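Local coordinates for protein deoxyhypusine hydroxylase (Homo sapiens, PDB 4D50) that hydroxylates the deoxyhypusine side chain of the translation factor eIF5A with a non-haem diiron centre, completing the synthesis of hypusine, at residues D13-T18 with F30-T35; A46-A51 with Y65-M70; V123-Q128 with C205-F210. All blocks are in the same frame, centred on the assembly; numbering follows the deposited sequence.

In the fold
The chain is an all-helical HEAT-like array, and the contacts come along it in the order 1, 2, 3, each closing before the next opens. Contact 1 pairs helix 3-20 with helix 26-39; contact 2 pairs the next two, helix 42-50 and helix 57-70. Their centres lie about 11 Å apart, and they touch directly, with a probable hydrogen bond between Asp13 OD1 and Trp47 NE1. Contact 3 lies across the chain's centre from contact 1, the two centres about 30 Å apart, and about 22 Å between centres from contact 2. It joins helix 121-140 to the start of helix 208-221, linking the two HEAT-repeat regions beside the diiron site.

Contact 1: residues D13-T18 with F30-T35; sequences DAIGQT and FRALFT
Ile15 and Ala32 meet with no flat group between them; the rings of this region, Phe30 and Phe34, belong to other faces of helix 26-39, and Phe30 CD2 lies in plane at the edge of the Phe34 ring. The contact itself is small and aliphatic. The short segments run roughly antiparallel, at 140° between their directions, as two arms of a helical hairpin whose axes approach to 8.5 Å. The small side chain of Ala32 permits this close crossing: the CA atoms of Ile15 and Ala32 are just 5.4 Å apart.

Ile15 uses both its branches. CG2 points across the gap because it lies opposite the backbone N (chi1 of -65° for CG1), and it packs on the Ala32 methyl, CG2 to CB 3.5 Å, and comes as near to Ala32 CA, tighter than usual for two carbons. The same methyl comes within 3.3 Å of Ala32 O. The other branch ends in CD1, which meets Thr35 CG2 at 3.7 Å, the two side chains crossing roughly at right angles. One helical turn on from Ile15, Thr18 CG2 covers the Ala32 methyl more loosely. Thr35 can offer its methyl since OG1 turns back to Arg31 O, 2.8 Å away; that carbonyl also takes Thr35 N, from the opposite face of its plane.

Further helices pack around the hairpin. Leu33 reaches Ile48 of helix 42-50, Phe34 lies on Glu62 and Cys66 of helix 57-70, and Arg31 lies against Met284 and His287 of helix 272-289.

Contact 2: residues A46-A51 with Y65-M70; sequences AWISQA and YCLGQM
Ile48 overlaps Leu67, the two aliphatic chains sliding past each other in opposite directions between neighbouring helices of the HEAT-like array. These successive helices, 42-50 and 57-70, run close to antiparallel, with 153° between the directions of the short segments. Their axes stay 10.8 Å apart at closest approach, and the gap is bridged by branched and long side chains, Ile48, Leu67 and Met70; even the nearest CA atoms, those of Ile48 and Leu67, are 7.9 Å from each other.

The Ile48 side chain splits the job between its branches. CG2 settles against the fork of Leu67, 3.8 Å from Leu67 CD2 and equally near Leu67 CG. The longer branch, stretched out with chi2 at 174°, carries CD1 past Leu67 to the thioether of Met70. There the two side chains reach for each other tip to tip. Ser49 adds a looser touch, with its OG near Leu67 CD1 at 4.3 Å; that hydroxyl is hydrogen-bonded to Ile45 O in its own helix, which leaves the contact with Leu67 as plain van der Waals packing.

Leu67 is buried further by Phe52, Ala75 and Leu79, and its side chain is about 9 Å from that of the iron ligand Glu95; the contact is near the metal site but outside its first shell. Met70 bends at its end, chi3 at 85°, and puts SD 3.8 Å from Ile48 CD1 while CE stands a little farther off.

Contact 3: residues V123-Q128 with C205-F210; sequences VAETCQ and CGSALF
Glu125 and Leu209 have the nearest CA atoms, 7.5 Å apart, where helix 121-140 passes the loop at residues 205-207 and the first residues of helix 208-221. The extended Glu125 side chain reaches across to Ser207, whose OG donates to Glu125 OE1 at 2.7 Å. The hydroxyl comes to the syn side of that oxygen, 19° out of the carboxylate plane. A water donates to the same oxygen and accepts from Leu209 N at 3.1 Å, giving OE1 a second link to the opposite segment.

Ser207 is the N-cap of helix 208-221. Its chi1 of 66° sets OG between the backbone N and the carbonyl carbon, from where it also accepts from Phe210 N at 3.2 Å, in an almost straight bond of 174°. One hydroxyl thus caps the helix and holds the glutamate; the partial positive charge of the helix start would probably help stabilise the carboxylate. The contact joins two HEAT-repeat regions of the chain.

Beside this polar link, Leu209 crosses Thr126 at about a right angle, both its methyls, CD1 and CD2, coming within 3.4 Å of Thr126 OG1. That hydroxyl is hydrogen-bonded to Glu122 O and to ND1 of His94, an iron ligand, which makes Thr126 a second-shell residue. Leu209 also touches His94, and its carbonyl oxygen is hydrogen-bonded to ND1 of His212, another ligand of the same iron.

Contact 1: residues D13-T18 with F30-T35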
ATOM      1  N   ASP A  13      13.735  18.875  -7.555  1.00 23.80           N
ATOM      2  CA  ASP A  13      13.798  18.725  -9.007  1.00 22.56           C
ATOM      3  C   ASP A  13      14.824  17.701  -9.395  1.00 19.93           C
ATOM      4  O   ASP A  13      14.639  16.908 -10.321  1.00 22.00           O
ATOM      5  CB  ASP A  13      14.128  20.077  -9.637  1.00 25.77           C
ATOM      6  CG  ASP A  13      13.003  21.050  -9.488  1.00 28.93           C
ATOM      7  OD1 ASP A  13      11.845  20.606  -9.220  1.00 29.96           O
ATOM      8  OD2 ASP A  13      13.259  22.282  -9.617  1.00 31.28           O
ATOM      9  N   ALA A  14      15.884  17.660  -8.617  1.00 19.28           N
ATOM     10  CA  ALA A  14      16.966  16.688  -8.780  1.00 18.22           C
ATOM     11  C   ALA A  14      16.500  15.277  -8.517  1.00 18.82           C
ATOM     12  O   ALA A  14      16.772  14.375  -9.324  1.00 20.73           O
ATOM     13  CB  ALA A  14      18.085  17.015  -7.825  1.00 19.42           C
ATOM     14  N   ILE A  15      15.820  15.097  -7.383  1.00 17.48           N
ATOM     15  CA  ILE A  15      15.252  13.800  -7.019  1.00 17.49           C
ATOM     16  C   ILE A  15      14.183  13.380  -8.036  1.00 15.76           C
ATOM     17  O   ILE A  15      14.106  12.201  -8.457  1.00 19.21           O
ATOM     18  CB  ILE A  15      14.691  13.843  -5.575  1.00 18.40           C
ATOM     19  CG1 ILE A  15      15.854  14.071  -4.601  1.00 17.61           C
ATOM     20  CG2 ILE A  15      13.924  12.552  -5.210  1.00 18.57           C
ATOM     21  CD1 ILE A  15      15.444  14.709  -3.288  1.00 20.12           C
ATOM     22  N   GLY A  16      13.309  14.297  -8.349  1.00 17.61           N
ATOM     23  CA  GLY A  16      12.341  14.128  -9.406  1.00 16.21           C
ATOM     24  C   GLY A  16      12.913  13.608 -10.718  1.00 17.64           C
ATOM     25  O   GLY A  16      12.327  12.694 -11.349  1.00 15.19           O
ATOM     26  N   GLN A  17      14.014  14.201 -11.171  1.00 19.20           N
ATOM     27  CA  GLN A  17      14.633  13.692 -12.409  1.00 21.65           C
ATOM     28  C   GLN A  17      15.015  12.242 -12.255  1.00 19.90           C
ATOM     29  O   GLN A  17      14.924  11.499 -13.228  1.00 23.27           O
ATOM     30  CB  GLN A  17      15.814  14.576 -12.861  1.00 24.81           C
ATOM     31  CG  GLN A  17      15.303  15.731 -13.709  1.00 29.50           C
ATOM     32  CD  GLN A  17      16.131  17.004 -13.628  1.00 34.86           C
ATOM     33  OE1 GLN A  17      17.068  17.126 -12.844  1.00 34.37           O
ATOM     34  NE2 GLN A  17      15.775  17.967 -14.473  1.00 38.58           N
ATOM     35  N   THR A  18      15.454  11.844 -11.068  1.00 18.25           N
ATOM     36  CA  THR A  18      15.889  10.441 -10.803  1.00 17.09           C
ATOM     37  C   THR A  18      14.667   9.505 -10.908  1.00 17.28           C
ATOM     38  O   THR A  18      14.695   8.596 -11.654  1.00 15.29           O
ATOM     39  CB  THR A  18      16.507  10.300  -9.467  1.00 17.88           C
ATOM     40  OG1 THR A  18      17.686  11.107  -9.408  1.00 17.30           O
ATOM     41  CG2 THR A  18      16.869   8.885  -9.156  1.00 15.87           C
ATOM     42  N   PHE A  30      12.815   4.140  -6.410  1.00 13.27           N
ATOM     43  CA  PHE A  30      11.992   4.037  -5.170  1.00 15.51           C
ATOM     44  C   PHE A  30      12.438   4.961  -4.108  1.00 14.16           C
ATOM     45  O   PHE A  30      11.648   5.617  -3.426  1.00 13.62           O
ATOM     46  CB  PHE A  30      11.968   2.593  -4.614  1.00 18.48           C
ATOM     47  CG  PHE A  30      10.856   1.782  -5.171  1.00 21.91           C
ATOM     48  CD1 PHE A  30      10.852   1.445  -6.505  1.00 24.43           C
ATOM     49  CD2 PHE A  30       9.796   1.391  -4.368  1.00 26.39           C
ATOM     50  CE1 PHE A  30       9.824   0.703  -7.045  1.00 25.77           C
ATOM     51  CE2 PHE A  30       8.750   0.689  -4.916  1.00 28.85           C
ATOM     52  CZ  PHE A  30       8.770   0.334  -6.255  1.00 28.09           C
ATOM     53  N   ARG A  31      13.746   5.069  -3.977  1.00 16.00           N
ATOM     54  CA  ARG A  31      14.347   5.964  -3.016  1.00 16.99           C
ATOM     55  C   ARG A  31      13.957   7.365  -3.327  1.00 15.04           C
ATOM     56  O   ARG A  31      13.599   8.098  -2.407  1.00 16.41           O
ATOM     57  CB  ARG A  31      15.882   5.890  -3.055  1.00 17.94           C
ATOM     58  CG  ARG A  31      16.409   4.758  -2.260  1.00 21.97           C
ATOM     59  CD  ARG A  31      17.921   4.607  -2.467  1.00 25.66           C
ATOM     60  NE  ARG A  31      18.276   3.239  -2.124  1.00 27.39           N
ATOM     61  CZ  ARG A  31      18.271   2.765  -0.876  1.00 29.15           C
ATOM     62  NH1 ARG A  31      18.003   3.560   0.166  1.00 25.08           N
ATOM     63  NH2 ARG A  31      18.555   1.490  -0.662  1.00 30.26           N
ATOM     64  N   ALA A  32      14.000   7.742  -4.589  1.00 13.61           N
ATOM     65  CA  ALA A  32      13.561   9.125  -4.997  1.00 13.09           C
ATOM     66  C   ALA A  32      12.106   9.368  -4.639  1.00 12.82           C
ATOM     67  O   ALA A  32      11.697  10.415  -4.126  1.00 12.99           O
ATOM     68  CB  ALA A  32      13.789   9.317  -6.471  1.00 14.65           C
ATOM     69  N   LEU A  33      11.272   8.401  -5.005  1.00 12.24           N
ATOM     70  CA  LEU A  33       9.860   8.497  -4.732  1.00 12.56           C
ATOM     71  C   LEU A  33       9.543   8.705  -3.259  1.00 12.14           C
ATOM     72  O   LEU A  33       8.780   9.566  -2.924  1.00 12.63           O
ATOM     73  CB  LEU A  33       9.117   7.230  -5.220  1.00 12.32           C
ATOM     74  CG  LEU A  33       7.638   7.110  -4.807  1.00 11.72           C
ATOM     75  CD1 LEU A  33       6.784   8.268  -5.370  1.00 12.47           C
ATOM     76  CD2 LEU A  33       7.081   5.756  -5.239  1.00 10.89           C
ATOM     77  N   PHE A  34      10.081   7.870  -2.342  1.00 13.21           N
ATOM     78  CA  PHE A  34       9.807   8.035  -0.959  1.00 13.19           C
ATOM     79  C   PHE A  34      10.422   9.291  -0.364  1.00 12.55           C
ATOM     80  O   PHE A  34       9.852   9.889   0.538  1.00 14.58           O
ATOM     81  CB  PHE A  34      10.130   6.752  -0.188  1.00 13.87           C
ATOM     82  CG  PHE A  34       9.085   5.705  -0.429  1.00 17.07           C
ATOM     83  CD1 PHE A  34       7.781   5.838   0.129  1.00 18.81           C
ATOM     84  CD2 PHE A  34       9.352   4.637  -1.232  1.00 19.96           C
ATOM     85  CE1 PHE A  34       6.776   4.927  -0.141  1.00 18.27           C
ATOM     86  CE2 PHE A  34       8.332   3.718  -1.508  1.00 19.45           C
ATOM     87  CZ  PHE A  34       7.071   3.880  -0.963  1.00 18.71           C
ATOM     88  N   THR A  35      11.496   9.774  -0.946  1.00 13.29           N
ATOM     89  CA  THR A  35      11.996  11.056  -0.480  1.00 14.12           C
ATOM     90  C   THR A  35      10.985  12.151  -0.875  1.00 13.53           C
ATOM     91  O   THR A  35      10.664  12.997  -0.044  1.00 15.71           O
ATOM     92  CB  THR A  35      13.393  11.316  -1.048  1.00 15.18           C
ATOM     93  OG1 THR A  35      14.232  10.231  -0.629  1.00 15.70           O
ATOM     94  CG2 THR A  35      14.009  12.675  -0.564  1.00 15.51           C
TER

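Contact 2: residues A46-A51 with Y65-M70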
ATOM      1  N   ALA A  46       4.048  16.973  -8.814  1.00 13.43           N
ATOM      2  CA  ALA A  46       4.199  16.964 -10.261  1.00 12.48           C
ATOM      3  C   ALA A  46       5.167  15.933 -10.800  1.00 12.64           C
ATOM      4  O   ALA A  46       4.870  15.298 -11.797  1.00 13.54           O
ATOM      5  CB  ALA A  46       4.592  18.354 -10.763  1.00 13.14           C
ATOM      6  N   TRP A  47       6.290  15.767 -10.155  1.00 12.59           N
ATOM      7  CA  TRP A  47       7.278  14.808 -10.557  1.00 14.47           C
ATOM      8  C   TRP A  47       6.733  13.362 -10.345  1.00 12.54           C
ATOM      9  O   TRP A  47       6.963  12.498 -11.147  1.00 11.69           O
ATOM     10  CB  TRP A  47       8.559  14.985  -9.759  1.00 17.76           C
ATOM     11  CG  TRP A  47       9.431  16.157 -10.128  1.00 18.75           C
ATOM     12  CD1 TRP A  47       9.716  17.247  -9.344  1.00 20.73           C
ATOM     13  CD2 TRP A  47      10.195  16.317 -11.330  1.00 21.87           C
ATOM     14  NE1 TRP A  47      10.599  18.083  -9.988  1.00 22.05           N
ATOM     15  CE2 TRP A  47      10.883  17.564 -11.227  1.00 22.99           C
ATOM     16  CE3 TRP A  47      10.327  15.564 -12.494  1.00 22.87           C
ATOM     17  CZ2 TRP A  47      11.718  18.039 -12.235  1.00 23.58           C
ATOM     18  CZ3 TRP A  47      11.170  16.037 -13.513  1.00 25.57           C
ATOM     19  CH2 TRP A  47      11.835  17.278 -13.382  1.00 25.11           C
ATOM     20  N   ILE A  48       6.002  13.148  -9.270  1.00 12.28           N
ATOM     21  CA  ILE A  48       5.439  11.793  -8.957  1.00 11.28           C
ATOM     22  C   ILE A  48       4.401  11.479 -10.041  1.00 12.50           C
ATOM     23  O   ILE A  48       4.274  10.361 -10.520  1.00 10.88           O
ATOM     24  CB  ILE A  48       4.799  11.745  -7.559  1.00 11.32           C
ATOM     25  CG1 ILE A  48       5.872  11.856  -6.440  1.00 10.78           C
ATOM     26  CG2 ILE A  48       3.991  10.479  -7.310  1.00 10.00           C
ATOM     27  CD1 ILE A  48       5.306  11.965  -5.071  1.00 10.67           C
ATOM     28  N   SER A  49       3.650  12.529 -10.421  1.00 11.76           N
ATOM     29  CA  SER A  49       2.554  12.426 -11.349  1.00 13.97           C
ATOM     30  C   SER A  49       3.069  12.144 -12.732  1.00 15.23           C
ATOM     31  O   SER A  49       2.469  11.345 -13.456  1.00 15.95           O
ATOM     32  CB  SER A  49       1.763  13.760 -11.357  1.00 13.48           C
ATOM     33  OG  SER A  49       1.012  13.908 -10.126  1.00 13.47           O
ATOM     34  N   GLN A  50       4.210  12.746 -13.048  1.00 14.54           N
ATOM     35  CA  GLN A  50       4.884  12.506 -14.319  1.00 16.47           C
ATOM     36  C   GLN A  50       5.290  11.042 -14.494  1.00 16.32           C
ATOM     37  O   GLN A  50       5.226  10.515 -15.590  1.00 15.74           O
ATOM     38  CB  GLN A  50       6.062  13.477 -14.507  1.00 18.99           C
ATOM     39  CG  GLN A  50       6.742  13.472 -15.886  1.00 21.30           C
ATOM     40  CD  GLN A  50       7.924  14.454 -15.957  1.00 23.87           C
ATOM     41  OE1 GLN A  50       7.873  15.515 -15.387  1.00 24.50           O
ATOM     42  NE2 GLN A  50       9.036  14.029 -16.558  1.00 27.02           N
ATOM     43  N   ALA A  51       5.673  10.384 -13.422  1.00 15.72           N
ATOM     44  CA  ALA A  51       6.060   8.945 -13.500  1.00 16.98           C
ATOM     45  C   ALA A  51       4.960   7.952 -13.812  1.00 18.79           C
ATOM     46  O   ALA A  51       5.271   6.759 -14.068  1.00 19.38           O
ATOM     47  CB  ALA A  51       6.804   8.548 -12.235  1.00 17.20           C
ATOM     48  N   TYR A  65       0.128   5.201  -4.118  1.00  8.24           N
ATOM     49  CA  TYR A  65       0.150   5.061  -2.676  1.00  8.46           C
ATOM     50  C   TYR A  65       0.736   6.276  -1.961  1.00  8.55           C
ATOM     51  O   TYR A  65       0.164   6.837  -1.040  1.00  7.77           O
ATOM     52  CB  TYR A  65       0.956   3.827  -2.285  1.00  8.78           C
ATOM     53  CG  TYR A  65       1.171   3.604  -0.820  1.00  8.54           C
ATOM     54  CD1 TYR A  65       0.148   3.155   0.006  1.00  8.75           C
ATOM     55  CD2 TYR A  65       2.372   3.994  -0.216  1.00  9.04           C
ATOM     56  CE1 TYR A  65       0.357   2.975   1.387  1.00  9.15           C
ATOM     57  CE2 TYR A  65       2.608   3.778   1.121  1.00  9.86           C
ATOM     58  CZ  TYR A  65       1.579   3.355   1.933  1.00  9.28           C
ATOM     59  OH  TYR A  65       1.860   3.148   3.228  1.00 12.06           O
ATOM     60  N   CYS A  66       1.834   6.757  -2.496  1.00  7.79           N
ATOM     61  CA  CYS A  66       2.535   7.927  -1.957  1.00  8.55           C
ATOM     62  C   CYS A  66       1.651   9.159  -2.015  1.00  8.33           C
ATOM     63  O   CYS A  66       1.598   9.882  -1.032  1.00  7.88           O
ATOM     64  CB  CYS A  66       3.896   8.210  -2.617  1.00  9.17           C
ATOM     65  SG  CYS A  66       5.137   7.012  -2.092  1.00  9.47           S
ATOM     66  N   LEU A  67       0.928   9.380  -3.137  1.00  8.50           N
ATOM     67  CA  LEU A  67       0.082  10.586  -3.228  1.00  9.44           C
ATOM     68  C   LEU A  67      -1.028  10.501  -2.207  1.00  9.71           C
ATOM     69  O   LEU A  67      -1.542  11.517  -1.711  1.00  9.01           O
ATOM     70  CB  LEU A  67      -0.515  10.720  -4.652  1.00  9.50           C
ATOM     71  CG  LEU A  67       0.547  11.063  -5.747  1.00  9.85           C
ATOM     72  CD1 LEU A  67      -0.097  11.066  -7.099  1.00 11.17           C
ATOM     73  CD2 LEU A  67       1.267  12.393  -5.479  1.00 10.10           C
ATOM     74  N   GLY A  68      -1.489   9.293  -1.960  1.00  9.27           N
ATOM     75  CA  GLY A  68      -2.505   9.098  -0.937  1.00  8.50           C
ATOM     76  C   GLY A  68      -1.987   9.535   0.429  1.00  8.89           C
ATOM     77  O   GLY A  68      -2.696  10.225   1.185  1.00  9.73           O
ATOM     78  N   GLN A  69      -0.877   8.986   0.806  1.00  8.37           N
ATOM     79  CA  GLN A  69      -0.293   9.188   2.128  1.00  8.40           C
ATOM     80  C   GLN A  69       0.102  10.637   2.386  1.00  9.05           C
ATOM     81  O   GLN A  69       0.102  11.064   3.574  1.00  9.60           O
ATOM     82  CB  GLN A  69       0.928   8.228   2.302  1.00  8.59           C
ATOM     83  CG  GLN A  69       0.542   6.785   2.200  1.00  8.53           C
ATOM     84  CD  GLN A  69      -0.326   6.308   3.306  1.00  8.35           C
ATOM     85  OE1 GLN A  69       0.055   6.422   4.432  1.00 11.32           O
ATOM     86  NE2 GLN A  69      -1.497   5.736   2.977  1.00  8.87           N
ATOM     87  N   MET A  70       0.398  11.373   1.274  1.00  9.14           N
ATOM     88  CA  MET A  70       0.735  12.789   1.298  1.00 10.33           C
ATOM     89  C   MET A  70      -0.438  13.670   1.736  1.00 10.68           C
ATOM     90  O   MET A  70      -0.249  14.771   2.248  1.00 10.26           O
ATOM     91  CB  MET A  70       1.303  13.201  -0.004  1.00 10.73           C
ATOM     92  CG  MET A  70       2.687  12.595  -0.271  1.00 12.24           C
ATOM     93  SD  MET A  70       3.195  12.720  -1.980  1.00 11.29           S
ATOM     94  CE  MET A  70       3.883  14.340  -1.972  1.00 12.89           C
TER

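Contact 3: residues V123-Q128 with C205-F210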
ATOM      1  N   VAL A 123     -10.955  -2.931  -7.811  1.00 12.52           N
ATOM      2  CA  VAL A 123     -11.269  -1.455  -7.880  1.00 10.87           C
ATOM      3  C   VAL A 123     -12.606  -1.147  -7.176  1.00 10.26           C
ATOM      4  O   VAL A 123     -12.698  -0.249  -6.457  1.00  9.37           O
ATOM      5  CB  VAL A 123     -11.320  -0.953  -9.347  1.00 10.65           C
ATOM      6  CG1 VAL A 123     -11.760   0.505  -9.462  1.00 11.08           C
ATOM      7  CG2 VAL A 123      -9.959  -1.143 -10.009  1.00 12.71           C
ATOM      8  N   ALA A 124     -13.651  -1.871  -7.561  1.00 10.52           N
ATOM      9  CA  ALA A 124     -14.938  -1.859  -6.899  1.00 10.26           C
ATOM     10  C   ALA A 124     -14.822  -1.973  -5.399  1.00 10.64           C
ATOM     11  O   ALA A 124     -15.319  -1.108  -4.685  1.00  9.12           O
ATOM     12  CB  ALA A 124     -15.802  -2.965  -7.400  1.00  9.64           C
ATOM     13  N   GLU A 125     -14.114  -3.010  -4.920  1.00 11.39           N
ATOM     14  CA  GLU A 125     -13.900  -3.167  -3.490  1.00 11.08           C
ATOM     15  C   GLU A 125     -13.141  -2.029  -2.823  1.00 10.55           C
ATOM     16  O   GLU A 125     -13.547  -1.597  -1.736  1.00 10.48           O
ATOM     17  CB  GLU A 125     -13.228  -4.506  -3.159  1.00 12.40           C
ATOM     18  CG  GLU A 125     -14.136  -5.672  -3.457  1.00 12.97           C
ATOM     19  CD  GLU A 125     -13.586  -7.030  -2.996  1.00 14.54           C
ATOM     20  OE1 GLU A 125     -12.360  -7.162  -2.914  1.00 13.70           O
ATOM     21  OE2 GLU A 125     -14.361  -7.981  -2.828  1.00 17.26           O
ATOM     22  N   THR A 126     -12.063  -1.611  -3.452  1.00  9.06           N
ATOM     23  CA  THR A 126     -11.261  -0.478  -2.936  1.00  9.07           C
ATOM     24  C   THR A 126     -12.170   0.767  -2.794  1.00  7.96           C
ATOM     25  O   THR A 126     -12.102   1.438  -1.756  1.00  8.22           O
ATOM     26  CB  THR A 126     -10.175  -0.093  -3.937  1.00 10.12           C
ATOM     27  OG1 THR A 126      -9.241  -1.198  -3.984  1.00 11.11           O
ATOM     28  CG2 THR A 126      -9.502   1.183  -3.567  1.00 10.91           C
ATOM     29  N   CYS A 127     -13.044   1.022  -3.770  1.00  8.06           N
ATOM     30  CA  CYS A 127     -13.794   2.272  -3.766  1.00  8.66           C
ATOM     31  C   CYS A 127     -14.946   2.128  -2.751  1.00  8.33           C
ATOM     32  O   CYS A 127     -15.351   3.119  -2.080  1.00  8.24           O
ATOM     33  CB  CYS A 127     -14.313   2.686  -5.201  1.00  8.16           C
ATOM     34  SG  CYS A 127     -12.963   3.075  -6.292  1.00 10.18           S
ATOM     35  N   GLN A 128     -15.440   0.906  -2.542  1.00  8.83           N
ATOM     36  CA  GLN A 128     -16.430   0.697  -1.481  1.00  9.46           C
ATOM     37  C   GLN A 128     -15.857   1.031  -0.141  1.00  9.16           C
ATOM     38  O   GLN A 128     -16.507   1.677   0.691  1.00  8.25           O
ATOM     39  CB  GLN A 128     -16.964  -0.717  -1.538  1.00 10.99           C
ATOM     40  CG  GLN A 128     -17.817  -0.965  -2.795  1.00 13.16           C
ATOM     41  CD  GLN A 128     -17.982  -2.436  -3.057  1.00 16.48           C
ATOM     42  OE1 GLN A 128     -17.954  -3.240  -2.121  1.00 18.72           O
ATOM     43  NE2 GLN A 128     -18.061  -2.806  -4.288  1.00 16.18           N
ATOM     44  N   CYS A 205      -8.278 -16.537   2.943  1.00 20.13           N
ATOM     45  CA  CYS A 205      -9.689 -16.238   2.731  1.00 21.29           C
ATOM     46  C   CYS A 205      -9.874 -14.912   2.047  1.00 19.74           C
ATOM     47  O   CYS A 205      -8.915 -14.316   1.520  1.00 20.71           O
ATOM     48  CB  CYS A 205     -10.485 -16.369   4.029  1.00 23.06           C
ATOM     49  SG  CYS A 205     -10.065 -15.180   5.307  1.00 24.18           S
ATOM     50  N   GLY A 206     -11.117 -14.464   1.984  1.00 20.42           N
ATOM     51  CA  GLY A 206     -11.499 -13.234   1.276  1.00 19.21           C
ATOM     52  C   GLY A 206     -11.070 -13.089  -0.166  1.00 17.71           C
ATOM     53  O   GLY A 206     -10.603 -14.000  -0.800  1.00 18.43           O
ATOM     54  N   SER A 207     -11.255 -11.888  -0.660  1.00 14.83           N
ATOM     55  CA  SER A 207     -10.868 -11.517  -1.995  1.00 15.31           C
ATOM     56  C   SER A 207      -9.365 -11.301  -2.046  1.00 13.95           C
ATOM     57  O   SER A 207      -8.692 -11.208  -1.020  1.00 12.05           O
ATOM     58  CB  SER A 207     -11.579 -10.199  -2.345  1.00 15.55           C
ATOM     59  OG  SER A 207     -11.130  -9.115  -1.535  1.00 15.16           O
ATOM     60  N   ALA A 208      -8.858 -11.123  -3.273  1.00 14.48           N
ATOM     61  CA  ALA A 208      -7.459 -10.779  -3.471  1.00 13.42           C
ATOM     62  C   ALA A 208      -7.111  -9.440  -2.807  1.00 11.73           C
ATOM     63  O   ALA A 208      -6.086  -9.328  -2.153  1.00 11.99           O
ATOM     64  CB  ALA A 208      -7.142 -10.726  -4.974  1.00 14.33           C
ATOM     65  N   LEU A 209      -7.989  -8.428  -2.884  1.00 10.58           N
ATOM     66  CA  LEU A 209      -7.733  -7.145  -2.180  1.00  9.77           C
ATOM     67  C   LEU A 209      -7.507  -7.384  -0.698  1.00 10.05           C
ATOM     68  O   LEU A 209      -6.489  -6.933  -0.125  1.00  9.93           O
ATOM     69  CB  LEU A 209      -8.893  -6.176  -2.364  1.00  9.18           C
ATOM     70  CG  LEU A 209      -8.526  -4.731  -2.092  1.00 11.12           C
ATOM     71  CD1 LEU A 209      -7.648  -4.144  -3.161  1.00 11.79           C
ATOM     72  CD2 LEU A 209      -9.766  -3.888  -1.913  1.00 11.82           C
ATOM     73  N   PHE A 210      -8.442  -8.119  -0.070  1.00  9.48           N
ATOM     74  CA  PHE A 210      -8.331  -8.485   1.342  1.00 10.49           C
ATOM     75  C   PHE A 210      -7.024  -9.164   1.695  1.00  9.84           C
ATOM     76  O   PHE A 210      -6.338  -8.728   2.659  1.00  9.63           O
ATOM     77  CB  PHE A 210      -9.499  -9.414   1.721  1.00 11.64           C
ATOM     78  CG  PHE A 210      -9.471  -9.948   3.158  1.00 11.89           C
ATOM     79  CD1 PHE A 210      -8.782 -11.126   3.464  1.00 11.81           C
ATOM     80  CD2 PHE A 210     -10.133  -9.310   4.182  1.00 13.28           C
ATOM     81  CE1 PHE A 210      -8.812 -11.662   4.719  1.00 11.85           C
ATOM     82  CE2 PHE A 210     -10.051  -9.799   5.506  1.00 11.70           C
ATOM     83  CZ  PHE A 210      -9.417 -10.977   5.748  1.00 12.72           C
TER
HETATM   84  O   HOH W   1     -10.421  -8.131  -4.745  1.00 14.42           O